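Local coordinates for Non-structural protein 9 (Avian infectious bronchitis virus, PDB 5C94) that probably binds RNA as a homodimer within the coronavirus replication machinery, at residues K33-S38 with G103-A108. Numbering follows the deposited sequence. Where two conformers were deposited one is given.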
ATOM      1  N   LYS A  33      -3.532 -17.863   1.984  1.00 23.26           N
ATOM      2  CA  LYS A  33      -3.353 -16.753   2.899  1.00 28.88           C
ATOM      3  C   LYS A  33      -4.093 -15.527   2.347  1.00 27.54           C
ATOM      4  O   LYS A  33      -3.858 -15.130   1.198  1.00 25.14           O
ATOM      5  CB  LYS A  33      -1.858 -16.464   3.058  1.00 20.25           C
ATOM      6  CG  LYS A  33      -1.477 -15.571   4.231  1.00 31.73           C
ATOM      7  CD  LYS A  33      -0.180 -14.848   3.892  1.00 47.08           C
ATOM      8  CE  LYS A  33       0.802 -14.868   5.040  1.00 52.28           C
ATOM      9  NZ  LYS A  33       1.220 -16.265   5.316  1.00 58.00           N
ATOM     10  N   CYS A  34      -4.990 -14.931   3.130  1.00 17.71           N
ATOM     11  CA  CYS A  34      -5.632 -13.708   2.657  1.00 26.80           C
ATOM     12  C   CYS A  34      -5.167 -12.459   3.420  1.00 24.59           C
ATOM     13  O   CYS A  34      -4.767 -12.521   4.575  1.00 23.92           O
ATOM     14  CB  CYS A  34      -7.160 -13.841   2.703  1.00 27.27           C
ATOM     15  SG  CYS A  34      -7.969 -13.464   4.248  1.00 31.50           S
ATOM     16  N   TYR A  35      -5.191 -11.326   2.731  1.00 27.15           N
ATOM     17  CA  TYR A  35      -4.789 -10.053   3.302  1.00 16.49           C
ATOM     18  C   TYR A  35      -6.039  -9.204   3.459  1.00 24.67           C
ATOM     19  O   TYR A  35      -6.860  -9.108   2.536  1.00 20.07           O
ATOM     20  CB  TYR A  35      -3.759  -9.346   2.408  1.00 16.81           C
ATOM     21  CG  TYR A  35      -2.408 -10.032   2.395  1.00 22.51           C
ATOM     22  CD1 TYR A  35      -2.238 -11.274   1.778  1.00 19.98           C
ATOM     23  CD2 TYR A  35      -1.301  -9.441   2.996  1.00 15.09           C
ATOM     24  CE1 TYR A  35      -0.999 -11.914   1.777  1.00 16.47           C
ATOM     25  CE2 TYR A  35      -0.062 -10.066   2.994  1.00 19.55           C
ATOM     26  CZ  TYR A  35       0.083 -11.304   2.390  1.00 24.21           C
ATOM     27  OH  TYR A  35       1.316 -11.922   2.395  1.00 35.17           O
ATOM     28  N   TYR A  36      -6.201  -8.601   4.630  1.00 20.68           N
ATOM     29  CA  TYR A  36      -7.336  -7.722   4.822  1.00 21.88           C
ATOM     30  C   TYR A  36      -6.988  -6.477   5.622  1.00 25.42           C
ATOM     31  O   TYR A  36      -6.067  -6.446   6.457  1.00 23.59           O
ATOM     32  CB  TYR A  36      -8.500  -8.477   5.475  1.00 20.07           C
ATOM     33  CG  TYR A  36      -8.257  -9.062   6.852  1.00 21.45           C
ATOM     34  CD1 TYR A  36      -7.530 -10.233   7.013  1.00 25.20           C
ATOM     35  CD2 TYR A  36      -8.810  -8.473   7.991  1.00 17.64           C
ATOM     36  CE1 TYR A  36      -7.322 -10.791   8.273  1.00 23.32           C
ATOM     37  CE2 TYR A  36      -8.607  -9.018   9.256  1.00 20.52           C
ATOM     38  CZ  TYR A  36      -7.863 -10.183   9.389  1.00 30.78           C
ATOM     39  OH  TYR A  36      -7.650 -10.742  10.636  1.00 27.60           O
ATOM     40  N   THR A  37      -7.718  -5.420   5.327  1.00 21.55           N
ATOM     41  CA  THR A  37      -7.521  -4.192   6.045  1.00 21.58           C
ATOM     42  C   THR A  37      -8.805  -3.868   6.793  1.00 28.38           C
ATOM     43  O   THR A  37      -9.779  -4.632   6.744  1.00 28.75           O
ATOM     44  CB  THR A  37      -7.115  -3.060   5.101  1.00 19.60           C
ATOM     45  OG1 THR A  37      -6.862  -1.884   5.873  1.00 27.91           O
ATOM     46  CG2 THR A  37      -8.205  -2.801   4.061  1.00 20.64           C
ATOM     47  N   SER A  38      -8.804  -2.762   7.522  1.00 26.16           N
ATOM     48  CA  SER A  38     -10.003  -2.357   8.235  1.00 20.87           C
ATOM     49  C   SER A  38     -10.497  -1.031   7.668  1.00 30.16           C
ATOM     50  O   SER A  38      -9.726  -0.069   7.554  1.00 24.20           O
ATOM     51  CB  SER A  38      -9.728  -2.235   9.737  1.00 18.33           C
ATOM     52  OG  SER A  38     -10.922  -1.922  10.452  1.00 36.93           O
ATOM     53  N   GLY A 103      -3.039  -1.175  -3.176  1.00 26.49           N
ATOM     54  CA  GLY A 103      -1.730  -0.629  -2.889  1.00 15.95           C
ATOM     55  C   GLY A 103      -1.285  -0.981  -1.484  1.00 24.13           C
ATOM     56  O   GLY A 103      -0.103  -1.286  -1.260  1.00 24.73           O
ATOM     57  N   MET A 104      -2.219  -0.960  -0.541  0.52 15.97           N
ATOM     58  CA  MET A 104      -1.880  -1.267   0.836  0.52 17.71           C
ATOM     59  C   MET A 104      -1.296  -2.664   0.988  0.52 18.42           C
ATOM     60  O   MET A 104      -0.327  -2.853   1.717  0.52 17.65           O
ATOM     61  CB  MET A 104      -3.098  -1.105   1.725  0.52 20.92           C
ATOM     62  CG  MET A 104      -3.432   0.339   1.976  0.52 25.16           C
ATOM     63  SD  MET A 104      -4.560   0.472   3.352  0.52 31.32           S
ATOM     64  CE  MET A 104      -3.841  -0.715   4.479  0.52 26.99           C
ATOM     65  N   VAL A 105      -1.879  -3.634   0.288  1.00 18.78           N
ATOM     66  CA  VAL A 105      -1.328  -4.981   0.258  1.00 14.70           C
ATOM     67  C   VAL A 105       0.074  -4.974  -0.356  1.00 20.61           C
ATOM     68  O   VAL A 105       0.990  -5.607   0.174  1.00 18.67           O
ATOM     69  CB  VAL A 105      -2.214  -5.954  -0.548  1.00 18.80           C
ATOM     70  CG1 VAL A 105      -1.542  -7.330  -0.645  1.00 20.29           C
ATOM     71  CG2 VAL A 105      -3.588  -6.087   0.082  1.00 12.10           C
ATOM     72  N   LEU A 106       0.241  -4.264  -1.470  1.00 20.40           N
ATOM     73  CA  LEU A 106       1.540  -4.236  -2.145  1.00 23.88           C
ATOM     74  C   LEU A 106       2.577  -3.597  -1.237  1.00 26.58           C
ATOM     75  O   LEU A 106       3.719  -4.059  -1.157  1.00 26.50           O
ATOM     76  CB  LEU A 106       1.469  -3.481  -3.480  1.00 15.24           C
ATOM     77  CG  LEU A 106       0.653  -4.134  -4.598  1.00 22.02           C
ATOM     78  CD1 LEU A 106       0.601  -3.224  -5.819  1.00 18.87           C
ATOM     79  CD2 LEU A 106       1.208  -5.505  -4.974  1.00 11.33           C
ATOM     80  N   GLY A 107       2.172  -2.527  -0.560  1.00 22.15           N
ATOM     81  CA  GLY A 107       3.044  -1.849   0.373  1.00 16.27           C
ATOM     82  C   GLY A 107       3.448  -2.771   1.510  1.00 22.98           C
ATOM     83  O   GLY A 107       4.607  -2.773   1.916  1.00 26.82           O
ATOM     84  N   ALA A 108       2.500  -3.562   2.015  1.00 15.47           N
ATOM     85  CA  ALA A 108       2.751  -4.401   3.189  1.00 17.69           C
ATOM     86  C   ALA A 108       3.746  -5.513   2.887  1.00 23.19           C
ATOM     87  O   ALA A 108       4.480  -5.949   3.772  1.00 31.14           O
ATOM     88  CB  ALA A 108       1.458  -5.002   3.717  1.00 10.90           C
TER
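Val105 spreads its two methyls over the root of the Tyr35 side chain: CG2 lies 4.0 Å from Tyr35 CB, while CG1 comes obliquely to the ring and is 4.2 Å from Tyr35 CG. The two side chains cross at about a right angle, and a beta-branched valine suits the place because both of its branches can rest on the tyrosine at once. Two residues along the strand, on the same side of the sheet, Thr37 meets Met104. In the conformer described here, one of two modelled, the methionine methyl does the touching, with CE 3.5 Å from Thr37 OG1. A bend at its last torsion (chi3 42°) brings CE there, a turn that an unbranched thioether makes easily. With chi1 at -177° the threonine hydroxyl stands opposite its backbone N, where it bonds Gly13 O on the adjoining strand 12-22 and can lie beside the methionine methyl without losing a polar partner. Around these two pairs, Val105 also touches Ala46, Met104 reaches Val14 and Pro11, and Ile109 extends the helical cover of Tyr35. Helix 99-109 thereby lies against the antiparallel barrel-like sheet of the nsp9 fold. On the dimer side, Met104 and Leu106 pack against Leu106 and Met104 of the second subunit, so Met104 joins the strand contact to the homodimer interface. Gly103 and Gly107 form a GxxxG motif, at which, as in other nsp9 proteins, the paired helices probably approach closely. The contact between strand and helix therefore rests on van der Waals packing, without direct polar bonding between these two segments.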